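Long-range contacts in amidohydrolase 2 (Bifidobacterium longum subsp. infantis, PDB 6UVZ), which is probably a hydrolase of the metallo-dependent hydrolase superfamily, built on a TIM-barrel fold: residues F135-R140 / V159-L164; N186-V191 / K213-S218; S192-V197 / S217-V222. All blocks are in the same frame, centred on the assembly; numbering follows the deposited sequence.

Contact 1 of 3, residues F135-R140 / V159-L164; sequences FELCNR and VIIDHL
Glu136 reaches across to Ile160 and Asp162, on the inner side of two neighbouring parallel strands of the barrel wall. Its CB faces the Asp162 carboxylate loosely, and CG then settles against that group, 3.2 Å from Asp162 OD2. A bend at chi2 (82°) turns the carboxylate across toward Ile160. CD comes alongside Ile160 CB, and OE2 ends 3.3 Å from Ile160 CG2 and 3.1 Å from Asp162 OD1, the two carboxylate planes being inclined by 35°. Both of these oxygens are acceptors, so no bond joins them. OE2 instead forms a salt bridge with Lys190 and accepts a hydrogen bond from Tyr255, while Asp162 also has long, weak ion pairs with Lys190 and Arg103. A lysine in place of Glu136 would probably leave Lys190 without its anionic mate and set two ammonium groups close together.

The backbones are bound in regular parallel fashion: Ile160 N donates to Phe135 O (2.9 Å), Leu137 N to Ile160 O (2.9 Å) and Asp162 N to Leu137 O (2.8 Å). On the outer side Leu137 and Ile161 run alongside each other, CD2 to CD1 at 3.6 Å, and Leu137 CB rests on Val159 CG2. Phe151 of helix 144-153 packs on Leu137 and Val159, as expected in a beta-alpha-beta unit. The contact thus has an apolar outer side and an acidic inner one, where two neighbouring carboxylates probably rely on the basic residues around them to offset their charge.

Contact 2 of 3, residues N186-V191 / K213-S218; sequences NSYIKV and KVLYSS
Lys213 NZ, brought round to Ser187 by a bend at chi3 (70°), is gripped by the carbonyl oxygens of Leu184 and Ala182, while its CE lies 3.4 Å from Ser187 OG. The lysine thus ties the start of strand 214-216 to the turn before strand 187-191, within a parallel beta-alpha-beta unit of the TIM barrel in which strand 187-191, helix 199-209 and strand 214-216 follow one another. Ser187 OG itself is hydrogen-bonded to Leu181 O.

Between the strands, Leu215 N donates to Ile189 O at 3.0 Å in a nearly straight bond (N-H...O 170°). The bonds on either side of it, Ile189 N to Lys213 O and Val191 N to Leu215 O, are weak, and the short strand axes diverge by 39°.

Ile189 and Val214 point the same way on the outer side, their CG2 methyls 4.1 Å apart, and Val191 CG2 crosses over to Val214 CG1 at 3.6 Å. Helix 199-209 covers this side through Val202, Val205 and Phe209.

On the inner side, with Lys190, Leu215 lies obliquely to Tyr188, its CD1 against Tyr188 CB and its CD2 near the ring atom CD1, while helix 244-254 touches both residues. The extended Lys190 chain, salt-bridged to Glu136, also donates from NZ to Ser11 O. Its aliphatic base runs past the side chain of Ser217, with Lys190 CB 3.8 Å from Ser217 CB.

Contact 3 of 3, residues S192-V197 / S217-V222; sequences SGDNPV and SSNWPV
Ser192 meets Ser217 through their hydroxyls, the two OG atoms 2.8 Å apart in a hydrogen bond that either could donate. With chi1 at 60°, Ser192 OG lies between its own backbone N and carbonyl carbon and also has a weak hydrogen bond to His163 ND1, so the serine joins three strand ends.

Gly193 follows with a positive phi (140°). At these backbone angles a side chain would press on the Ser192 carbonyl oxygen, which accounts for glycine. Gly193 O accepts a hydrogen bond from Asn219 ND2 at 3.0 Å. The amide nitrogen stands above the carbonyl plane rather than on a lone pair, although the oxygen lies close to the plane of the Asn219 amide.

Asp194 OD1 accepts a second one from the same nitrogen, from another direction. It is 3.3 Å from Asn219 ND2 and is met on the anti side of the carboxylate. The two bonds from one nitrogen probably limit rotation of the Asn219 amide, with the acid and amide planes only 22° apart. Val222 CG1 approaches Asp194 OD1 at 4.2 Å, a light van der Waals contact of a methyl with the carboxylate oxygen.

Both segments are loops at the C-terminal ends of barrel strands, the side on which TIM-barrel enzymes carry their active sites. Segment 192-197 leads to helix 199-209 and rests through Val197 on helix 229-239, whereas 217-222 packs Trp220 on helix 38-47 before entering helix 223-226.

Along the chain, contact 1 comes first: strand 135-137 is joined to strand 159-161 after an excursion through helix 144-153, and this loop closes before the others open. Contact 2 repeats the same parallel crossover with strand 187-191, helix 199-209 and strand 214-216. Contact 3 starts within the loop closed by contact 2 and finishes beyond it, so the two cross rather than nest, sharing Ser217 and Ser218. Contacts 1 and 2 adjoin because strands 159-161 and 187-191 are neighbours in the barrel wall. Contact 3 continues from the strands of contact 2 into their C-terminal loops, where His163 of contact 1 packs against Gly193.

Contact 1 of 3, residues F135-R140 / V159-L164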
ATOM      1  N   PHE A 135       4.040  -0.613  -8.855  1.00 31.18           N
ATOM      2  CA  PHE A 135       2.958  -1.580  -8.742  1.00 31.86           C
ATOM      3  C   PHE A 135       2.677  -1.880  -7.276  1.00 35.86           C
ATOM      4  O   PHE A 135       3.603  -2.067  -6.479  1.00 45.61           O
ATOM      5  CB  PHE A 135       3.282  -2.879  -9.482  1.00 30.27           C
ATOM      6  CG  PHE A 135       2.196  -3.911  -9.384  1.00 31.97           C
ATOM      7  CD1 PHE A 135       1.033  -3.783 -10.124  1.00 31.75           C
ATOM      8  CD2 PHE A 135       2.333  -5.004  -8.547  1.00 27.64           C
ATOM      9  CE1 PHE A 135       0.029  -4.728 -10.034  1.00 29.22           C
ATOM     10  CE2 PHE A 135       1.332  -5.954  -8.452  1.00 31.69           C
ATOM     11  CZ  PHE A 135       0.180  -5.815  -9.197  1.00 39.37           C
ATOM     12  N   GLU A 136       1.393  -1.929  -6.931  1.00 37.65           N
ATOM     13  CA  GLU A 136       0.943  -2.206  -5.572  1.00 30.56           C
ATOM     14  C   GLU A 136       0.508  -3.666  -5.507  1.00 40.01           C
ATOM     15  O   GLU A 136      -0.487  -4.053  -6.127  1.00 37.27           O
ATOM     16  CB  GLU A 136      -0.197  -1.268  -5.185  1.00 30.35           C
ATOM     17  CG  GLU A 136      -0.218  -0.862  -3.727  1.00 55.91           C
ATOM     18  CD  GLU A 136       0.728   0.283  -3.427  1.00 53.27           C
ATOM     19  OE1 GLU A 136       0.954   1.119  -4.326  1.00 45.04           O
ATOM     20  OE2 GLU A 136       1.245   0.345  -2.294  1.00 53.87           O
ATOM     21  N   LEU A 137       1.254  -4.477  -4.758  1.00 40.26           N
ATOM     22  CA  LEU A 137       1.026  -5.918  -4.691  1.00 37.12           C
ATOM     23  C   LEU A 137       0.219  -6.248  -3.440  1.00 40.42           C
ATOM     24  O   LEU A 137       0.723  -6.132  -2.319  1.00 46.92           O
ATOM     25  CB  LEU A 137       2.352  -6.677  -4.701  1.00 30.37           C
ATOM     26  CG  LEU A 137       2.246  -8.193  -4.517  1.00 27.63           C
ATOM     27  CD1 LEU A 137       1.333  -8.797  -5.568  1.00 29.96           C
ATOM     28  CD2 LEU A 137       3.617  -8.845  -4.566  1.00 39.71           C
ATOM     29  N   CYS A 138      -1.030  -6.666  -3.637  1.00 40.69           N
ATOM     30  CA  CYS A 138      -1.893  -7.144  -2.560  1.00 49.24           C
ATOM     31  C   CYS A 138      -2.442  -8.499  -2.979  1.00 56.73           C
ATOM     32  O   CYS A 138      -3.288  -8.579  -3.877  1.00 60.54           O
ATOM     33  CB  CYS A 138      -3.024  -6.156  -2.272  1.00 52.93           C
ATOM     34  SG  CYS A 138      -4.113  -6.648  -0.915  1.00 58.19           S
ATOM     35  N   ASN A 139      -1.967  -9.563  -2.333  1.00 67.73           N
ATOM     36  CA  ASN A 139      -2.285 -10.916  -2.770  1.00 93.52           C
ATOM     37  C   ASN A 139      -2.741 -11.802  -1.618  1.00103.12           C
ATOM     38  O   ASN A 139      -3.036 -11.311  -0.522  1.00 97.81           O
ATOM     39  CB  ASN A 139      -1.069 -11.545  -3.451  1.00106.62           C
ATOM     40  CG  ASN A 139       0.117 -11.674  -2.515  1.00113.42           C
ATOM     41  OD1 ASN A 139       0.276 -10.883  -1.584  1.00114.88           O
ATOM     42  ND2 ASN A 139       0.955 -12.676  -2.754  1.00113.90           N
ATOM     43  N   ARG A 140      -2.803 -13.109  -1.862  1.00117.87           N
ATOM     44  CA  ARG A 140      -3.123 -14.078  -0.830  1.00122.57           C
ATOM     45  C   ARG A 140      -1.854 -14.477  -0.080  1.00122.48           C
ATOM     46  O   ARG A 140      -0.742 -14.060  -0.414  1.00117.61           O
ATOM     47  CB  ARG A 140      -3.797 -15.310  -1.437  1.00125.43           C
ATOM     48  CG  ARG A 140      -4.978 -15.024  -2.351  1.00134.20           C
ATOM     49  CD  ARG A 140      -5.546 -16.329  -2.891  1.00142.83           C
ATOM     50  NE  ARG A 140      -6.490 -16.135  -3.988  1.00146.96           N
ATOM     51  CZ  ARG A 140      -7.812 -16.126  -3.846  1.00142.84           C
ATOM     52  NH1 ARG A 140      -8.354 -16.296  -2.649  1.00137.32           N
ATOM     53  NH2 ARG A 140      -8.593 -15.947  -4.904  1.00141.24           N
ATOM     54  N   VAL A 159       7.930  -2.394  -6.856  1.00 32.47           N
ATOM     55  CA  VAL A 159       6.845  -3.189  -6.295  1.00 32.32           C
ATOM     56  C   VAL A 159       6.740  -2.871  -4.811  1.00 34.67           C
ATOM     57  O   VAL A 159       7.755  -2.809  -4.108  1.00 49.46           O
ATOM     58  CB  VAL A 159       7.069  -4.694  -6.531  1.00 27.86           C
ATOM     59  CG1 VAL A 159       8.484  -5.096  -6.133  1.00 22.00           C
ATOM     60  CG2 VAL A 159       6.038  -5.516  -5.771  1.00 32.07           C
ATOM     61  N   ILE A 160       5.517  -2.652  -4.340  1.00 28.11           N
ATOM     62  CA  ILE A 160       5.248  -2.366  -2.935  1.00 32.87           C
ATOM     63  C   ILE A 160       4.384  -3.497  -2.398  1.00 38.20           C
ATOM     64  O   ILE A 160       3.241  -3.680  -2.839  1.00 43.31           O
ATOM     65  CB  ILE A 160       4.566  -1.005  -2.737  1.00 33.76           C
ATOM     66  CG1 ILE A 160       5.507   0.138  -3.121  1.00 35.10           C
ATOM     67  CG2 ILE A 160       4.123  -0.853  -1.296  1.00 39.98           C
ATOM     68  CD1 ILE A 160       5.406   0.571  -4.568  1.00 39.82           C
ATOM     69  N   ILE A 161       4.924  -4.259  -1.450  1.00 40.71           N
ATOM     70  CA  ILE A 161       4.208  -5.381  -0.853  1.00 42.61           C
ATOM     71  C   ILE A 161       3.221  -4.819   0.166  1.00 46.67           C
ATOM     72  O   ILE A 161       3.621  -4.229   1.173  1.00 49.15           O
ATOM     73  CB  ILE A 161       5.169  -6.380  -0.201  1.00 45.36           C
ATOM     74  CG1 ILE A 161       6.378  -6.642  -1.101  1.00 46.39           C
ATOM     75  CG2 ILE A 161       4.454  -7.685   0.096  1.00 44.59           C
ATOM     76  CD1 ILE A 161       6.035  -7.241  -2.440  1.00 56.55           C
ATOM     77  N   ASP A 162       1.928  -4.999  -0.091  1.00 51.02           N
ATOM     78  CA  ASP A 162       0.896  -4.454   0.781  1.00 48.77           C
ATOM     79  C   ASP A 162       0.685  -5.351   1.993  1.00 63.12           C
ATOM     80  O   ASP A 162       0.595  -6.577   1.863  1.00 77.06           O
ATOM     81  CB  ASP A 162      -0.424  -4.294   0.025  1.00 44.07           C
ATOM     82  CG  ASP A 162      -0.388  -3.165  -0.980  1.00 57.79           C
ATOM     83  OD1 ASP A 162       0.668  -2.507  -1.102  1.00 63.17           O
ATOM     84  OD2 ASP A 162      -1.419  -2.932  -1.644  1.00 59.87           O
ATOM     85  N   HIS A 163       0.616  -4.730   3.172  1.00 73.77           N
ATOM     86  CA  HIS A 163       0.146  -5.387   4.393  1.00 84.43           C
ATOM     87  C   HIS A 163       1.020  -6.580   4.772  1.00 84.42           C
ATOM     88  O   HIS A 163       0.518  -7.652   5.121  1.00 77.95           O
ATOM     89  CB  HIS A 163      -1.319  -5.808   4.254  1.00 91.55           C
ATOM     90  CG  HIS A 163      -2.245  -4.680   3.916  1.00101.18           C
ATOM     91  ND1 HIS A 163      -1.834  -3.364   3.874  1.00101.78           N
ATOM     92  CD2 HIS A 163      -3.562  -4.671   3.603  1.00102.30           C
ATOM     93  CE1 HIS A 163      -2.857  -2.595   3.549  1.00101.42           C
ATOM     94  NE2 HIS A 163      -3.918  -3.363   3.380  1.00102.70           N
ATOM     95  N   LEU A 164       2.340  -6.391   4.704  1.00 92.06           N
ATOM     96  CA  LEU A 164       3.312  -7.415   5.092  1.00 95.52           C
ATOM     97  C   LEU A 164       3.127  -8.709   4.303  1.00106.11           C
ATOM     98  O   LEU A 164       3.417  -9.800   4.802  1.00106.35           O
ATOM     99  CB  LEU A 164       3.254  -7.692   6.597  1.00 88.53           C
ATOM    100  CG  LEU A 164       3.614  -6.523   7.516  1.00 83.25           C
ATOM    101  CD1 LEU A 164       3.178  -6.805   8.944  1.00 83.66           C
ATOM    102  CD2 LEU A 164       5.108  -6.238   7.459  1.00 70.96           C
TER

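Contact 2 of 3, residues N186-V191 / K213-S218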
ATOM      1  N   ASN A 186      14.234  -2.701  -6.031  1.00 58.96           N
ATOM      2  CA  ASN A 186      13.151  -1.726  -5.946  1.00 46.47           C
ATOM      3  C   ASN A 186      11.908  -2.308  -5.279  1.00 45.25           C
ATOM      4  O   ASN A 186      10.783  -1.925  -5.607  1.00 40.19           O
ATOM      5  CB  ASN A 186      12.808  -1.179  -7.331  1.00 44.41           C
ATOM      6  CG  ASN A 186      13.995  -0.521  -8.004  1.00 49.45           C
ATOM      7  OD1 ASN A 186      14.364   0.606  -7.674  1.00 53.49           O
ATOM      8  ND2 ASN A 186      14.599  -1.222  -8.957  1.00 56.79           N
ATOM      9  N   SER A 187      12.095  -3.229  -4.338  1.00 48.26           N
ATOM     10  CA  SER A 187      10.983  -3.807  -3.599  1.00 46.71           C
ATOM     11  C   SER A 187      10.782  -3.060  -2.288  1.00 50.67           C
ATOM     12  O   SER A 187      11.742  -2.603  -1.664  1.00 54.17           O
ATOM     13  CB  SER A 187      11.227  -5.291  -3.325  1.00 56.16           C
ATOM     14  OG  SER A 187      12.395  -5.480  -2.545  1.00 67.93           O
ATOM     15  N   TYR A 188       9.521  -2.927  -1.884  1.00 49.23           N
ATOM     16  CA  TYR A 188       9.165  -2.266  -0.639  1.00 44.08           C
ATOM     17  C   TYR A 188       8.016  -3.025   0.005  1.00 44.50           C
ATOM     18  O   TYR A 188       7.214  -3.661  -0.683  1.00 50.48           O
ATOM     19  CB  TYR A 188       8.765  -0.800  -0.862  1.00 38.62           C
ATOM     20  CG  TYR A 188       9.882   0.073  -1.392  1.00 38.80           C
ATOM     21  CD1 TYR A 188      10.678   0.816  -0.530  1.00 33.68           C
ATOM     22  CD2 TYR A 188      10.137   0.158  -2.755  1.00 31.49           C
ATOM     23  CE1 TYR A 188      11.698   1.617  -1.009  1.00 33.60           C
ATOM     24  CE2 TYR A 188      11.155   0.954  -3.243  1.00 39.02           C
ATOM     25  CZ  TYR A 188      11.932   1.682  -2.366  1.00 46.18           C
ATOM     26  OH  TYR A 188      12.945   2.478  -2.848  1.00 55.09           O
ATOM     27  N   ILE A 189       7.939  -2.954   1.331  1.00 38.06           N
ATOM     28  CA  ILE A 189       6.920  -3.665   2.090  1.00 45.06           C
ATOM     29  C   ILE A 189       6.316  -2.719   3.121  1.00 49.62           C
ATOM     30  O   ILE A 189       7.029  -1.932   3.755  1.00 51.59           O
ATOM     31  CB  ILE A 189       7.494  -4.933   2.759  1.00 46.81           C
ATOM     32  CG1 ILE A 189       6.393  -5.712   3.482  1.00 54.63           C
ATOM     33  CG2 ILE A 189       8.642  -4.585   3.698  1.00 42.63           C
ATOM     34  CD1 ILE A 189       6.816  -7.095   3.922  1.00 56.20           C
ATOM     35  N   LYS A 190       4.997  -2.785   3.273  1.00 36.53           N
ATOM     36  CA  LYS A 190       4.267  -1.946   4.212  1.00 34.38           C
ATOM     37  C   LYS A 190       3.981  -2.716   5.491  1.00 54.99           C
ATOM     38  O   LYS A 190       3.693  -3.917   5.454  1.00 67.50           O
ATOM     39  CB  LYS A 190       2.952  -1.463   3.598  1.00 35.97           C
ATOM     40  CG  LYS A 190       3.121  -0.525   2.423  1.00 36.20           C
ATOM     41  CD  LYS A 190       1.780  -0.194   1.798  1.00 30.98           C
ATOM     42  CE  LYS A 190       1.919   0.928   0.792  1.00 34.03           C
ATOM     43  NZ  LYS A 190       0.683   1.120  -0.013  1.00 35.42           N
ATOM     44  N   VAL A 191       4.055  -2.022   6.621  1.00 56.33           N
ATOM     45  CA  VAL A 191       3.766  -2.615   7.925  1.00 53.96           C
ATOM     46  C   VAL A 191       2.352  -2.179   8.298  1.00 62.98           C
ATOM     47  O   VAL A 191       2.147  -1.180   8.993  1.00 56.22           O
ATOM     48  CB  VAL A 191       4.792  -2.210   8.980  1.00 41.04           C
ATOM     49  CG1 VAL A 191       4.540  -2.967  10.276  1.00 45.30           C
ATOM     50  CG2 VAL A 191       6.195  -2.474   8.473  1.00 39.09           C
ATOM     51  N   LYS A 213      13.846  -0.148   3.047  1.00 50.88           N
ATOM     52  CA  LYS A 213      12.795  -0.659   2.173  1.00 48.68           C
ATOM     53  C   LYS A 213      11.573  -1.070   2.982  1.00 48.12           C
ATOM     54  O   LYS A 213      10.912  -2.070   2.688  1.00 60.29           O
ATOM     55  CB  LYS A 213      13.317  -1.820   1.329  1.00 49.79           C
ATOM     56  CG  LYS A 213      14.438  -1.417   0.376  1.00 62.52           C
ATOM     57  CD  LYS A 213      15.329  -2.592  -0.002  1.00 78.53           C
ATOM     58  CE  LYS A 213      14.613  -3.576  -0.908  1.00 85.29           C
ATOM     59  NZ  LYS A 213      15.505  -4.689  -1.336  1.00 93.64           N
ATOM     60  N   VAL A 214      11.253  -0.295   4.017  1.00 44.38           N
ATOM     61  CA  VAL A 214      10.081  -0.523   4.854  1.00 44.69           C
ATOM     62  C   VAL A 214       9.310   0.785   4.956  1.00 46.84           C
ATOM     63  O   VAL A 214       9.878   1.817   5.329  1.00 54.84           O
ATOM     64  CB  VAL A 214      10.467  -1.039   6.255  1.00 48.07           C
ATOM     65  CG1 VAL A 214       9.244  -1.113   7.145  1.00 46.58           C
ATOM     66  CG2 VAL A 214      11.129  -2.405   6.154  1.00 40.02           C
ATOM     67  N   LEU A 215       8.022   0.742   4.625  1.00 38.64           N
ATOM     68  CA  LEU A 215       7.182   1.928   4.555  1.00 34.45           C
ATOM     69  C   LEU A 215       6.175   1.933   5.696  1.00 35.31           C
ATOM     70  O   LEU A 215       5.593   0.895   6.027  1.00 40.50           O
ATOM     71  CB  LEU A 215       6.436   1.991   3.220  1.00 29.40           C
ATOM     72  CG  LEU A 215       7.252   1.801   1.940  1.00 27.63           C
ATOM     73  CD1 LEU A 215       6.330   1.594   0.750  1.00 32.79           C
ATOM     74  CD2 LEU A 215       8.160   2.992   1.707  1.00 30.31           C
ATOM     75  N   TYR A 216       5.964   3.105   6.293  1.00 38.94           N
ATOM     76  CA  TYR A 216       4.890   3.266   7.264  1.00 37.25           C
ATOM     77  C   TYR A 216       3.550   3.316   6.544  1.00 36.56           C
ATOM     78  O   TYR A 216       3.383   4.062   5.572  1.00 40.31           O
ATOM     79  CB  TYR A 216       5.075   4.532   8.099  1.00 33.34           C
ATOM     80  CG  TYR A 216       3.790   4.977   8.763  1.00 32.03           C
ATOM     81  CD1 TYR A 216       3.280   4.295   9.861  1.00 32.84           C
ATOM     82  CD2 TYR A 216       3.076   6.066   8.279  1.00 37.09           C
ATOM     83  CE1 TYR A 216       2.099   4.691  10.463  1.00 35.00           C
ATOM     84  CE2 TYR A 216       1.894   6.468   8.874  1.00 34.80           C
ATOM     85  CZ  TYR A 216       1.411   5.779   9.966  1.00 33.49           C
ATOM     86  OH  TYR A 216       0.237   6.179  10.559  1.00 36.45           O
ATOM     87  N   SER A 217       2.593   2.534   7.033  1.00 42.57           N
ATOM     88  CA  SER A 217       1.266   2.460   6.442  1.00 43.21           C
ATOM     89  C   SER A 217       0.233   2.373   7.554  1.00 54.99           C
ATOM     90  O   SER A 217       0.393   1.588   8.493  1.00 73.04           O
ATOM     91  CB  SER A 217       1.147   1.253   5.505  1.00 51.18           C
ATOM     92  OG  SER A 217      -0.207   0.967   5.214  1.00 77.86           O
ATOM     93  N   SER A 218      -0.823   3.177   7.445  1.00 39.09           N
ATOM     94  CA  SER A 218      -1.904   3.173   8.423  1.00 40.81           C
ATOM     95  C   SER A 218      -3.074   2.290   8.024  1.00 46.01           C
ATOM     96  O   SER A 218      -3.783   1.792   8.905  1.00 53.13           O
ATOM     97  CB  SER A 218      -2.421   4.598   8.655  1.00 38.66           C
ATOM     98  OG  SER A 218      -3.063   5.100   7.496  1.00 29.16           O
TER

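Contact 3 of 3, residues S192-V197 / S217-V222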
ATOM      1  N   SER A 192       1.365  -2.938   7.823  1.00 72.22           N
ATOM      2  CA  SER A 192      -0.032  -2.651   8.138  1.00 79.93           C
ATOM      3  C   SER A 192      -0.842  -3.925   7.898  1.00 81.18           C
ATOM      4  O   SER A 192      -0.306  -5.034   8.006  1.00 75.63           O
ATOM      5  CB  SER A 192      -0.509  -1.441   7.311  1.00 81.25           C
ATOM      6  OG  SER A 192      -0.396  -1.697   5.922  1.00 82.04           O
ATOM      7  N   GLY A 193      -2.122  -3.766   7.571  1.00 86.93           N
ATOM      8  CA  GLY A 193      -2.977  -4.905   7.295  1.00 89.81           C
ATOM      9  C   GLY A 193      -4.372  -4.763   7.866  1.00 97.11           C
ATOM     10  O   GLY A 193      -4.662  -3.804   8.587  1.00 98.53           O
ATOM     11  N   ASP A 194      -5.248  -5.715   7.549  1.00100.81           N
ATOM     12  CA  ASP A 194      -6.601  -5.724   8.089  1.00105.00           C
ATOM     13  C   ASP A 194      -6.660  -6.238   9.520  1.00108.23           C
ATOM     14  O   ASP A 194      -7.760  -6.384  10.065  1.00105.20           O
ATOM     15  CB  ASP A 194      -7.519  -6.567   7.199  1.00107.26           C
ATOM     16  CG  ASP A 194      -7.543  -6.083   5.762  1.00103.36           C
ATOM     17  OD1 ASP A 194      -6.748  -5.181   5.424  1.00100.74           O
ATOM     18  OD2 ASP A 194      -8.359  -6.602   4.973  1.00 97.64           O
ATOM     19  N   ASN A 195      -5.518  -6.515  10.133  1.00118.44           N
ATOM     20  CA  ASN A 195      -5.427  -6.994  11.502  1.00118.48           C
ATOM     21  C   ASN A 195      -4.260  -6.297  12.177  1.00115.95           C
ATOM     22  O   ASN A 195      -3.353  -5.794  11.501  1.00109.78           O
ATOM     23  CB  ASN A 195      -5.227  -8.515  11.556  1.00116.57           C
ATOM     24  CG  ASN A 195      -6.323  -9.274  10.836  1.00119.88           C
ATOM     25  OD1 ASN A 195      -7.360  -9.590  11.417  1.00118.96           O
ATOM     26  ND2 ASN A 195      -6.094  -9.576   9.563  1.00121.47           N
ATOM     27  N   PRO A 196      -4.259  -6.228  13.508  1.00116.21           N
ATOM     28  CA  PRO A 196      -3.072  -5.731  14.214  1.00108.03           C
ATOM     29  C   PRO A 196      -1.851  -6.569  13.862  1.00 97.30           C
ATOM     30  O   PRO A 196      -1.885  -7.799  13.915  1.00 92.09           O
ATOM     31  CB  PRO A 196      -3.453  -5.868  15.692  1.00103.04           C
ATOM     32  CG  PRO A 196      -4.941  -5.812  15.699  1.00101.60           C
ATOM     33  CD  PRO A 196      -5.384  -6.480  14.427  1.00111.58           C
ATOM     34  N   VAL A 197      -0.768  -5.886  13.486  1.00 95.50           N
ATOM     35  CA  VAL A 197       0.428  -6.577  13.023  1.00101.82           C
ATOM     36  C   VAL A 197       1.029  -7.402  14.156  1.00115.10           C
ATOM     37  O   VAL A 197       0.985  -7.020  15.333  1.00121.07           O
ATOM     38  CB  VAL A 197       1.451  -5.576  12.457  1.00107.97           C
ATOM     39  CG1 VAL A 197       0.863  -4.837  11.263  1.00109.50           C
ATOM     40  CG2 VAL A 197       1.888  -4.592  13.531  1.00113.16           C
ATOM     41  N   SER A 217       2.593   2.534   7.033  1.00 42.57           N
ATOM     42  CA  SER A 217       1.266   2.460   6.442  1.00 43.21           C
ATOM     43  C   SER A 217       0.233   2.373   7.554  1.00 54.99           C
ATOM     44  O   SER A 217       0.393   1.588   8.493  1.00 73.04           O
ATOM     45  CB  SER A 217       1.147   1.253   5.505  1.00 51.18           C
ATOM     46  OG  SER A 217      -0.207   0.967   5.214  1.00 77.86           O
ATOM     47  N   SER A 218      -0.823   3.177   7.445  1.00 39.09           N
ATOM     48  CA  SER A 218      -1.904   3.173   8.423  1.00 40.81           C
ATOM     49  C   SER A 218      -3.074   2.290   8.024  1.00 46.01           C
ATOM     50  O   SER A 218      -3.783   1.792   8.905  1.00 53.13           O
ATOM     51  CB  SER A 218      -2.421   4.598   8.655  1.00 38.66           C
ATOM     52  OG  SER A 218      -3.063   5.100   7.496  1.00 29.16           O
ATOM     53  N   ASN A 219      -3.293   2.087   6.722  1.00 44.47           N
ATOM     54  CA  ASN A 219      -4.446   1.342   6.212  1.00 44.83           C
ATOM     55  C   ASN A 219      -5.760   1.961   6.688  1.00 45.84           C
ATOM     56  O   ASN A 219      -6.761   1.265   6.870  1.00 48.77           O
ATOM     57  CB  ASN A 219      -4.371  -0.140   6.597  1.00 48.25           C
ATOM     58  CG  ASN A 219      -5.196  -1.024   5.683  1.00 64.67           C
ATOM     59  OD1 ASN A 219      -5.538  -0.636   4.566  1.00 63.43           O
ATOM     60  ND2 ASN A 219      -5.520  -2.223   6.154  1.00 84.96           N
ATOM     61  N   TRP A 220      -5.753   3.275   6.888  1.00 42.88           N
ATOM     62  CA  TRP A 220      -6.942   3.979   7.342  1.00 39.07           C
ATOM     63  C   TRP A 220      -7.956   4.077   6.202  1.00 47.28           C
ATOM     64  O   TRP A 220      -7.571   4.263   5.044  1.00 46.29           O
ATOM     65  CB  TRP A 220      -6.555   5.374   7.837  1.00 36.52           C
ATOM     66  CG  TRP A 220      -7.675   6.175   8.417  1.00 43.57           C
ATOM     67  CD1 TRP A 220      -8.093   6.181   9.714  1.00 45.93           C
ATOM     68  CD2 TRP A 220      -8.518   7.101   7.720  1.00 41.66           C
ATOM     69  NE1 TRP A 220      -9.147   7.049   9.869  1.00 44.74           N
ATOM     70  CE2 TRP A 220      -9.427   7.627   8.659  1.00 36.54           C
ATOM     71  CE3 TRP A 220      -8.592   7.534   6.393  1.00 43.12           C
ATOM     72  CZ2 TRP A 220     -10.398   8.562   8.314  1.00 34.52           C
ATOM     73  CZ3 TRP A 220      -9.559   8.465   6.052  1.00 37.32           C
ATOM     74  CH2 TRP A 220     -10.448   8.968   7.009  1.00 38.58           C
ATOM     75  N   PRO A 221      -9.264   3.955   6.492  1.00 47.43           N
ATOM     76  CA  PRO A 221      -9.865   3.726   7.809  1.00 44.92           C
ATOM     77  C   PRO A 221     -10.144   2.256   8.118  1.00 53.40           C
ATOM     78  O   PRO A 221     -10.857   1.964   9.077  1.00 58.12           O
ATOM     79  CB  PRO A 221     -11.173   4.505   7.715  1.00 37.83           C
ATOM     80  CG  PRO A 221     -11.575   4.327   6.286  1.00 31.69           C
ATOM     81  CD  PRO A 221     -10.293   4.247   5.477  1.00 35.22           C
ATOM     82  N   VAL A 222      -9.592   1.346   7.310  1.00 57.94           N
ATOM     83  CA  VAL A 222      -9.795  -0.077   7.550  1.00 56.87           C
ATOM     84  C   VAL A 222      -9.154  -0.520   8.859  1.00 53.90           C
ATOM     85  O   VAL A 222      -9.588  -1.513   9.456  1.00 57.09           O
ATOM     86  CB  VAL A 222      -9.254  -0.896   6.361  1.00 43.68           C
ATOM     87  CG1 VAL A 222      -9.639  -2.363   6.491  1.00 40.59           C
ATOM     88  CG2 VAL A 222      -9.769  -0.325   5.050  1.00 29.83           C
TER